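Local coordinates for uncharacterized conserved protein YjbQ/UPF0047 family, ortholog yugU B.subtilis (Clostridium acetobutylicum, PDB 1VMH) that is of unknown function, a member of the YjbQ/UPF0047 family that assembles from three copies of one chain, at residues 29-34 and 125-130; 61-66 and 109-114. One frame throughout, in Å; residues are numbered along the deposited sequence.

Overall arrangement
Interactions 1 and 2 meet at the three-stranded antiparallel sheet, their centres about 9 Å apart. Interaction 1 (29-34 with 125-130) pairs an outer strand of that sheet with its middle strand. Segment 61-66 of interaction 2 belongs to the strand on the middle strand's other flank, as the probable hydrogen bonds Y127 N to T62 O and G125 N to N64 O, both 2.9 Å, indicate. From there interaction 2 reaches 109-114, a strand of the five-stranded sheet, and so ties the two sheets together. A sodium ion lies about 7 Å from the Q109 side chain and about 10 Å from that of T129, so neither distance indicates direct coordination.

Interaction 1 (29-34 and 125-130); sequences FIDITN and GIYFTE
Over one face of the F29 ring sits the methyl CG2 of T129, 3.8 Å from the ring centroid and 19° off the normal, a CH-pi contact. The Y127 ring in turn carries F29 CD2 over one of its faces, toward the rim. The planes of these two rings are inclined at 53°, an oblique aromatic pair. With CG beside the backbone N (chi1 -89°), the F29 ring is turned so that CD2 lies over Y127 while CE1 and CZ meet T129 CG2. F29 CB, placed by the backbone, lies 3.6 Å from Y127 CD1. Helix 69-82 also packs on F29 through T72, I75 and L76, while Y127 OH is bonded to the backbone O of E65. Strands 28-31 and 124-130 run antiparallel, and I30 and F128 form a hydrogen-bonded pair: I30 N to F128 O and F128 N to I30 O each measure 2.9 Å. On the opposite face from F29, I30 CD1 approaches F128 CD1 at 4.1 Å. Pairing continues past the strand end, where I32 N donates to I126 O and I126 N gives a nearly straight bond to T33 OG1. The same hydroxyl donates in turn to D31 OD1 at 2.6 Å, and D31 OD1 also accepts from T33 N, forming an Asx turn at the start of helix 33-43.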
ATOM      1  N   PHE A  29      -6.288 -13.067  -9.671  1.00 14.60           N
ATOM      2  CA  PHE A  29      -4.988 -12.409  -9.785  1.00 15.22           C
ATOM      3  C   PHE A  29      -4.555 -12.580 -11.239  1.00 15.10           C
ATOM      4  O   PHE A  29      -4.483 -13.718 -11.747  1.00 17.59           O
ATOM      5  CB  PHE A  29      -3.918 -13.033  -8.895  1.00 16.56           C
ATOM      6  CG  PHE A  29      -3.835 -12.465  -7.514  1.00 18.69           C
ATOM      7  CD1 PHE A  29      -4.971 -12.106  -6.789  1.00 22.32           C
ATOM      8  CD2 PHE A  29      -2.585 -12.308  -6.911  1.00 16.61           C
ATOM      9  CE1 PHE A  29      -4.838 -11.569  -5.479  1.00 22.22           C
ATOM     10  CE2 PHE A  29      -2.471 -11.835  -5.633  1.00 18.98           C
ATOM     11  CZ  PHE A  29      -3.571 -11.464  -4.922  1.00 21.44           C
ATOM     12  N   ILE A  30      -4.254 -11.493 -11.908  1.00 14.39           N
ATOM     13  CA  ILE A  30      -3.770 -11.513 -13.294  1.00 14.34           C
ATOM     14  C   ILE A  30      -2.333 -10.962 -13.308  1.00 13.21           C
ATOM     15  O   ILE A  30      -2.073  -9.829 -12.874  1.00 13.01           O
ATOM     16  CB  ILE A  30      -4.676 -10.679 -14.232  1.00 13.92           C
ATOM     17  CG1 ILE A  30      -6.108 -11.253 -14.215  1.00 16.68           C
ATOM     18  CG2 ILE A  30      -4.077 -10.681 -15.634  1.00 16.16           C
ATOM     19  CD1 ILE A  30      -7.037 -10.575 -13.248  1.00 30.33           C
ATOM     20  N   ASP A  31      -1.383 -11.770 -13.797  1.00 13.42           N
ATOM     21  CA  ASP A  31       0.024 -11.383 -13.817  1.00 12.71           C
ATOM     22  C   ASP A  31       0.267 -10.439 -14.989  1.00 13.78           C
ATOM     23  O   ASP A  31       0.218 -10.856 -16.144  1.00 14.38           O
ATOM     24  CB  ASP A  31       0.902 -12.627 -13.977  1.00 14.49           C
ATOM     25  CG  ASP A  31       2.376 -12.320 -13.849  1.00 18.51           C
ATOM     26  OD1 ASP A  31       2.793 -11.183 -14.081  1.00 16.87           O
ATOM     27  OD2 ASP A  31       3.145 -13.266 -13.588  1.00 18.89           O
ATOM     28  N   ILE A  32       0.490  -9.170 -14.675  1.00 12.80           N
ATOM     29  CA  ILE A  32       0.696  -8.129 -15.664  1.00 12.77           C
ATOM     30  C   ILE A  32       2.142  -7.692 -15.775  1.00 12.51           C
ATOM     31  O   ILE A  32       2.456  -6.666 -16.397  1.00 13.13           O
ATOM     32  CB  ILE A  32      -0.221  -6.910 -15.412  1.00 13.62           C
ATOM     33  CG1 ILE A  32      -0.031  -6.318 -14.002  1.00 11.74           C
ATOM     34  CG2 ILE A  32      -1.665  -7.360 -15.595  1.00 14.02           C
ATOM     35  CD1 ILE A  32      -0.705  -4.966 -13.794  1.00 14.06           C
ATOM     36  N   THR A  33       3.063  -8.492 -15.250  1.00 13.00           N
ATOM     37  CA  THR A  33       4.484  -8.138 -15.258  1.00 11.75           C
ATOM     38  C   THR A  33       4.975  -7.828 -16.671  1.00 12.88           C
ATOM     39  O   THR A  33       5.667  -6.830 -16.886  1.00 12.58           O
ATOM     40  CB  THR A  33       5.358  -9.256 -14.644  1.00 14.23           C
ATOM     41  OG1 THR A  33       4.822  -9.664 -13.370  1.00 13.63           O
ATOM     42  CG2 THR A  33       6.769  -8.819 -14.469  1.00 13.77           C
ATOM     43  N   ASN A  34       4.597  -8.646 -17.665  1.00 14.07           N
ATOM     44  CA  ASN A  34       5.101  -8.403 -19.017  1.00 13.93           C
ATOM     45  C   ASN A  34       4.516  -7.151 -19.665  1.00 13.80           C
ATOM     46  O   ASN A  34       5.169  -6.532 -20.494  1.00 13.77           O
ATOM     47  CB  ASN A  34       4.879  -9.594 -19.952  1.00 15.17           C
ATOM     48  CG  ASN A  34       5.658  -9.451 -21.245  1.00 14.84           C
ATOM     49  OD1 ASN A  34       6.905  -9.350 -21.220  1.00 18.33           O
ATOM     50  ND2 ASN A  34       4.939  -9.360 -22.380  1.00 17.75           N
ATOM     51  N   GLY A 125       6.266 -11.075  -9.041  1.00 12.41           N
ATOM     52  CA  GLY A 125       5.503 -10.519 -10.177  1.00 13.01           C
ATOM     53  C   GLY A 125       4.491  -9.502  -9.755  1.00 12.30           C
ATOM     54  O   GLY A 125       4.154  -9.407  -8.591  1.00 13.44           O
ATOM     55  N   ILE A 126       4.031  -8.740 -10.743  1.00 12.86           N
ATOM     56  CA  ILE A 126       3.097  -7.631 -10.559  1.00 12.91           C
ATOM     57  C   ILE A 126       1.734  -8.116 -10.987  1.00 13.95           C
ATOM     58  O   ILE A 126       1.595  -8.665 -12.098  1.00 13.36           O
ATOM     59  CB  ILE A 126       3.475  -6.429 -11.400  1.00 14.59           C
ATOM     60  CG1 ILE A 126       4.909  -5.956 -11.133  1.00 15.89           C
ATOM     61  CG2 ILE A 126       2.475  -5.305 -11.123  1.00 14.71           C
ATOM     62  CD1 ILE A 126       5.513  -5.173 -12.294  1.00 18.55           C
ATOM     63  N   TYR A 127       0.729  -7.987 -10.111  1.00 13.97           N
ATOM     64  CA  TYR A 127      -0.610  -8.486 -10.328  1.00 12.81           C
ATOM     65  C   TYR A 127      -1.679  -7.432 -10.267  1.00 11.95           C
ATOM     66  O   TYR A 127      -1.686  -6.583  -9.387  1.00 13.45           O
ATOM     67  CB  TYR A 127      -0.947  -9.487  -9.247  1.00 14.04           C
ATOM     68  CG  TYR A 127      -0.326 -10.826  -9.396  1.00 13.21           C
ATOM     69  CD1 TYR A 127      -0.860 -11.738 -10.286  1.00 14.40           C
ATOM     70  CD2 TYR A 127       0.743 -11.210  -8.628  1.00 15.61           C
ATOM     71  CE1 TYR A 127      -0.329 -12.999 -10.420  1.00 14.16           C
ATOM     72  CE2 TYR A 127       1.259 -12.479  -8.733  1.00 19.58           C
ATOM     73  CZ  TYR A 127       0.718 -13.357  -9.639  1.00 16.97           C
ATOM     74  OH  TYR A 127       1.220 -14.656  -9.757  1.00 19.40           O
ATOM     75  N   PHE A 128      -2.582  -7.469 -11.236  1.00 12.27           N
ATOM     76  CA  PHE A 128      -3.898  -6.849 -11.105  1.00 12.20           C
ATOM     77  C   PHE A 128      -4.781  -7.792 -10.272  1.00 13.82           C
ATOM     78  O   PHE A 128      -4.899  -8.979 -10.612  1.00 13.78           O
ATOM     79  CB  PHE A 128      -4.502  -6.703 -12.495  1.00 13.61           C
ATOM     80  CG  PHE A 128      -5.794  -5.965 -12.542  1.00 13.89           C
ATOM     81  CD1 PHE A 128      -6.972  -6.594 -12.309  1.00 12.52           C
ATOM     82  CD2 PHE A 128      -5.833  -4.609 -12.842  1.00 14.13           C
ATOM     83  CE1 PHE A 128      -8.187  -5.899 -12.356  1.00 14.10           C
ATOM     84  CE2 PHE A 128      -7.035  -3.942 -12.917  1.00 15.67           C
ATOM     85  CZ  PHE A 128      -8.190  -4.570 -12.658  1.00 15.10           C
ATOM     86  N   THR A 129      -5.361  -7.299  -9.164  1.00 13.31           N
ATOM     87  CA  THR A 129      -6.164  -8.100  -8.256  1.00 13.18           C
ATOM     88  C   THR A 129      -7.647  -7.723  -8.449  1.00 13.32           C
ATOM     89  O   THR A 129      -8.126  -6.689  -7.950  1.00 13.80           O
ATOM     90  CB  THR A 129      -5.742  -7.950  -6.760  1.00 14.04           C
ATOM     91  OG1 THR A 129      -5.924  -6.592  -6.338  1.00 14.30           O
ATOM     92  CG2 THR A 129      -4.226  -8.199  -6.637  1.00 14.85           C
ATOM     93  N   GLU A 130      -8.378  -8.568  -9.177  1.00 13.31           N
ATOM     94  CA  GLU A 130      -9.790  -8.370  -9.406  1.00 13.57           C
ATOM     95  C   GLU A 130     -10.555  -8.889  -8.221  1.00 13.91           C
ATOM     96  O   GLU A 130     -10.385 -10.055  -7.861  1.00 16.08           O
ATOM     97  CB  GLU A 130     -10.207  -9.113 -10.677  1.00 14.79           C
ATOM     98  CG  GLU A 130     -11.722  -9.144 -10.934  1.00 12.30           C
ATOM     99  CD  GLU A 130     -12.236  -7.766 -11.256  1.00 14.63           C
ATOM    100  OE1 GLU A 130     -12.466  -6.980 -10.323  1.00 15.32           O
ATOM    101  OE2 GLU A 130     -12.431  -7.459 -12.452  1.00 17.21           O
TER

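Interaction 2 (61-66 and 109-114); sequences ITINEN and QQIIIE
With CG beside its backbone N and its chain bent at chi2 (-65°), Q109 turns its amide back to the 61-66 backbone, where Q109 NE2 donates to I61 O at 3.0 Å. The bond is nearly straight at hydrogen (166°), and its acceptor lies essentially in the amide plane of Q109. The donor nevertheless stands above the carbonyl plane of I61, 38° out of it, so the approach misses the lone-pair direction. Closer to the backbone of Q109, the aliphatic part of its side chain slides along I61 in the opposite direction, CG of Q109 meeting CG2 of I61 at 3.6 Å. The axes of 61-65 and 109-114 come no closer than 7.5 Å, and the bond that crosses between these segments comes from a side chain: this is packing between two antiparallel sheets, with 59-65 in the three-stranded one and 108-114 in the five-stranded one. I63 extends the apolar part of the junction. Its extended CG1-CD1 arm places I63 CD1 3.7 Å from I111 CG1, and the same methyl lies 4.0 Å from Q109 CB. I111 also touches I126 of strand 124-130. T62 and Q110 point away from the opposing segment: T62 OG1 is bonded to S103 OG of the second subunit, and the Q110 amide is bonded to Q110 of the second and third subunits.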
ATOM      1  N   ILE A  61      -3.764  -3.426  -7.166  1.00 11.36           N
ATOM      2  CA  ILE A  61      -2.474  -3.908  -7.679  1.00 11.43           C
ATOM      3  C   ILE A  61      -1.669  -4.435  -6.505  1.00 12.44           C
ATOM      4  O   ILE A  61      -1.626  -3.802  -5.453  1.00 12.99           O
ATOM      5  CB  ILE A  61      -1.650  -2.788  -8.357  1.00 12.52           C
ATOM      6  CG1 ILE A  61      -2.485  -2.030  -9.410  1.00 14.60           C
ATOM      7  CG2 ILE A  61      -0.360  -3.339  -8.938  1.00 13.96           C
ATOM      8  CD1 ILE A  61      -2.881  -2.761 -10.663  1.00 15.00           C
ATOM      9  N   THR A  62      -1.045  -5.589  -6.647  1.00 12.34           N
ATOM     10  CA  THR A  62      -0.108  -6.057  -5.642  1.00 13.30           C
ATOM     11  C   THR A  62       1.094  -6.703  -6.293  1.00 12.14           C
ATOM     12  O   THR A  62       1.099  -6.913  -7.495  1.00 13.79           O
ATOM     13  CB  THR A  62      -0.745  -7.069  -4.658  1.00 13.89           C
ATOM     14  OG1 THR A  62       0.092  -7.161  -3.476  1.00 13.49           O
ATOM     15  CG2 THR A  62      -0.939  -8.417  -5.283  1.00 14.49           C
ATOM     16  N   ILE A  63       2.125  -6.994  -5.522  1.00 13.08           N
ATOM     17  CA  ILE A  63       3.342  -7.695  -6.047  1.00 12.33           C
ATOM     18  C   ILE A  63       3.516  -8.902  -5.167  1.00 13.07           C
ATOM     19  O   ILE A  63       3.545  -8.751  -3.943  1.00 14.22           O
ATOM     20  CB  ILE A  63       4.556  -6.756  -6.025  1.00 14.14           C
ATOM     21  CG1 ILE A  63       4.308  -5.561  -6.972  1.00 14.32           C
ATOM     22  CG2 ILE A  63       5.838  -7.472  -6.389  1.00 14.84           C
ATOM     23  CD1 ILE A  63       5.419  -4.528  -7.117  1.00 16.48           C
ATOM     24  N   ASN A  64       3.633 -10.087  -5.745  1.00 12.17           N
ATOM     25  CA  ASN A  64       3.723 -11.270  -4.911  1.00 13.58           C
ATOM     26  C   ASN A  64       4.249 -12.422  -5.754  1.00 13.91           C
ATOM     27  O   ASN A  64       4.676 -12.233  -6.892  1.00 13.51           O
ATOM     28  CB  ASN A  64       2.399 -11.565  -4.178  1.00 16.13           C
ATOM     29  CG  ASN A  64       2.612 -12.159  -2.790  1.00 13.74           C
ATOM     30  OD1 ASN A  64       3.229 -13.217  -2.667  1.00 13.86           O
ATOM     31  ND2 ASN A  64       2.129 -11.468  -1.742  1.00 16.19           N
ATOM     32  N   GLU A  65       4.250 -13.618  -5.170  1.00 12.84           N
ATOM     33  CA  GLU A  65       4.718 -14.848  -5.819  1.00 14.75           C
ATOM     34  C   GLU A  65       4.044 -15.061  -7.165  1.00 15.43           C
ATOM     35  O   GLU A  65       2.807 -15.050  -7.238  1.00 15.39           O
ATOM     36  CB  GLU A  65       4.381 -16.023  -4.905  1.00 16.24           C
ATOM     37  CG  GLU A  65       4.457 -17.407  -5.534  1.00 19.00           C
ATOM     38  CD  GLU A  65       5.869 -17.839  -5.799  1.00 17.87           C
ATOM     39  OE1 GLU A  65       6.738 -17.632  -4.925  1.00 18.31           O
ATOM     40  OE2 GLU A  65       6.130 -18.367  -6.891  1.00 17.54           O
ATOM     41  N   ASN A  66       4.851 -15.336  -8.192  1.00 14.31           N
ATOM     42  CA  ASN A  66       4.321 -15.464  -9.540  1.00 13.21           C
ATOM     43  C   ASN A  66       4.539 -16.800 -10.200  1.00 13.79           C
ATOM     44  O   ASN A  66       4.318 -16.914 -11.410  1.00 14.22           O
ATOM     45  CB  ASN A  66       4.941 -14.349 -10.430  1.00 15.13           C
ATOM     46  CG  ASN A  66       6.415 -14.565 -10.671  1.00 14.80           C
ATOM     47  OD1 ASN A  66       6.999 -15.491 -10.115  1.00 20.05           O
ATOM     48  ND2 ASN A  66       7.027 -13.752 -11.570  1.00 23.58           N
ATOM     49  N   GLN A 109       1.122   0.159  -7.417  1.00 13.79           N
ATOM     50  CA  GLN A 109       2.416  -0.238  -6.936  1.00 12.06           C
ATOM     51  C   GLN A 109       3.476   0.366  -7.865  1.00 11.97           C
ATOM     52  O   GLN A 109       3.220   0.754  -9.026  1.00 15.09           O
ATOM     53  CB  GLN A 109       2.560  -1.750  -6.835  1.00 14.18           C
ATOM     54  CG  GLN A 109       1.504  -2.428  -5.970  1.00 14.08           C
ATOM     55  CD  GLN A 109       1.566  -2.059  -4.522  1.00 14.28           C
ATOM     56  OE1 GLN A 109       2.574  -1.540  -4.035  1.00 16.90           O
ATOM     57  NE2 GLN A 109       0.486  -2.372  -3.787  1.00 15.63           N
ATOM     58  N   GLN A 110       4.712   0.356  -7.387  1.00 14.26           N
ATOM     59  CA  GLN A 110       5.827   0.885  -8.168  1.00 14.41           C
ATOM     60  C   GLN A 110       7.032  -0.023  -8.058  1.00 14.11           C
ATOM     61  O   GLN A 110       7.222  -0.727  -7.051  1.00 15.65           O
ATOM     62  CB  GLN A 110       6.114   2.351  -7.890  1.00 18.62           C
ATOM     63  CG  GLN A 110       6.570   2.682  -6.537  1.00 20.09           C
ATOM     64  CD  GLN A 110       6.876   4.185  -6.410  1.00 19.16           C
ATOM     65  OE1 GLN A 110       7.068   4.938  -7.423  1.00 22.75           O
ATOM     66  NE2 GLN A 110       6.872   4.630  -5.189  1.00 21.71           N
ATOM     67  N   ILE A 111       7.802  -0.062  -9.150  1.00 13.50           N
ATOM     68  CA  ILE A 111       8.923  -0.967  -9.288  1.00 13.57           C
ATOM     69  C   ILE A 111      10.099  -0.154  -9.836  1.00 12.89           C
ATOM     70  O   ILE A 111       9.955   0.661 -10.749  1.00 12.80           O
ATOM     71  CB  ILE A 111       8.568  -2.129 -10.243  1.00 12.85           C
ATOM     72  CG1 ILE A 111       7.255  -2.812  -9.820  1.00 16.35           C
ATOM     73  CG2 ILE A 111       9.717  -3.147 -10.330  1.00 14.48           C
ATOM     74  CD1 ILE A 111       6.014  -2.234 -10.466  1.00 18.74           C
ATOM     75  N   ILE A 112      11.276  -0.402  -9.296  1.00 12.89           N
ATOM     76  CA  ILE A 112      12.479   0.245  -9.747  1.00 14.22           C
ATOM     77  C   ILE A 112      12.855  -0.322 -11.098  1.00 13.12           C
ATOM     78  O   ILE A 112      12.734  -1.550 -11.345  1.00 12.83           O
ATOM     79  CB  ILE A 112      13.601   0.009  -8.757  1.00 13.76           C
ATOM     80  CG1 ILE A 112      13.284   0.715  -7.427  1.00 15.27           C
ATOM     81  CG2 ILE A 112      14.942   0.531  -9.296  1.00 15.30           C
ATOM     82  CD1 ILE A 112      14.052   0.126  -6.184  1.00 15.68           C
ATOM     83  N   ILE A 113      13.303   0.562 -11.979  1.00 13.84           N
ATOM     84  CA  ILE A 113      13.893   0.188 -13.248  1.00 13.53           C
ATOM     85  C   ILE A 113      15.393   0.431 -13.139  1.00 14.60           C
ATOM     86  O   ILE A 113      15.817   1.545 -12.797  1.00 14.76           O
ATOM     87  CB  ILE A 113      13.313   1.012 -14.413  1.00 14.75           C
ATOM     88  CG1 ILE A 113      11.799   0.814 -14.522  1.00 13.36           C
ATOM     89  CG2 ILE A 113      13.985   0.637 -15.718  1.00 14.12           C
ATOM     90  CD1 ILE A 113      11.123   1.897 -15.360  1.00 13.88           C
ATOM     91  N   GLU A 114      16.170  -0.615 -13.372  1.00 13.22           N
ATOM     92  CA  GLU A 114      17.633  -0.537 -13.286  1.00 14.90           C
ATOM     93  C   GLU A 114      18.208  -1.286 -14.473  1.00 15.39           C
ATOM     94  O   GLU A 114      17.805  -2.430 -14.722  1.00 13.41           O
ATOM     95  CB  GLU A 114      18.089  -1.197 -11.986  1.00 14.81           C
ATOM     96  CG  GLU A 114      19.594  -1.105 -11.730  1.00 17.63           C
ATOM     97  CD  GLU A 114      19.970  -1.857 -10.472  1.00 19.48           C
ATOM     98  OE1 GLU A 114      19.805  -3.101 -10.420  1.00 23.71           O
ATOM     99  OE2 GLU A 114      20.413  -1.198  -9.513  1.00 24.62           O
TER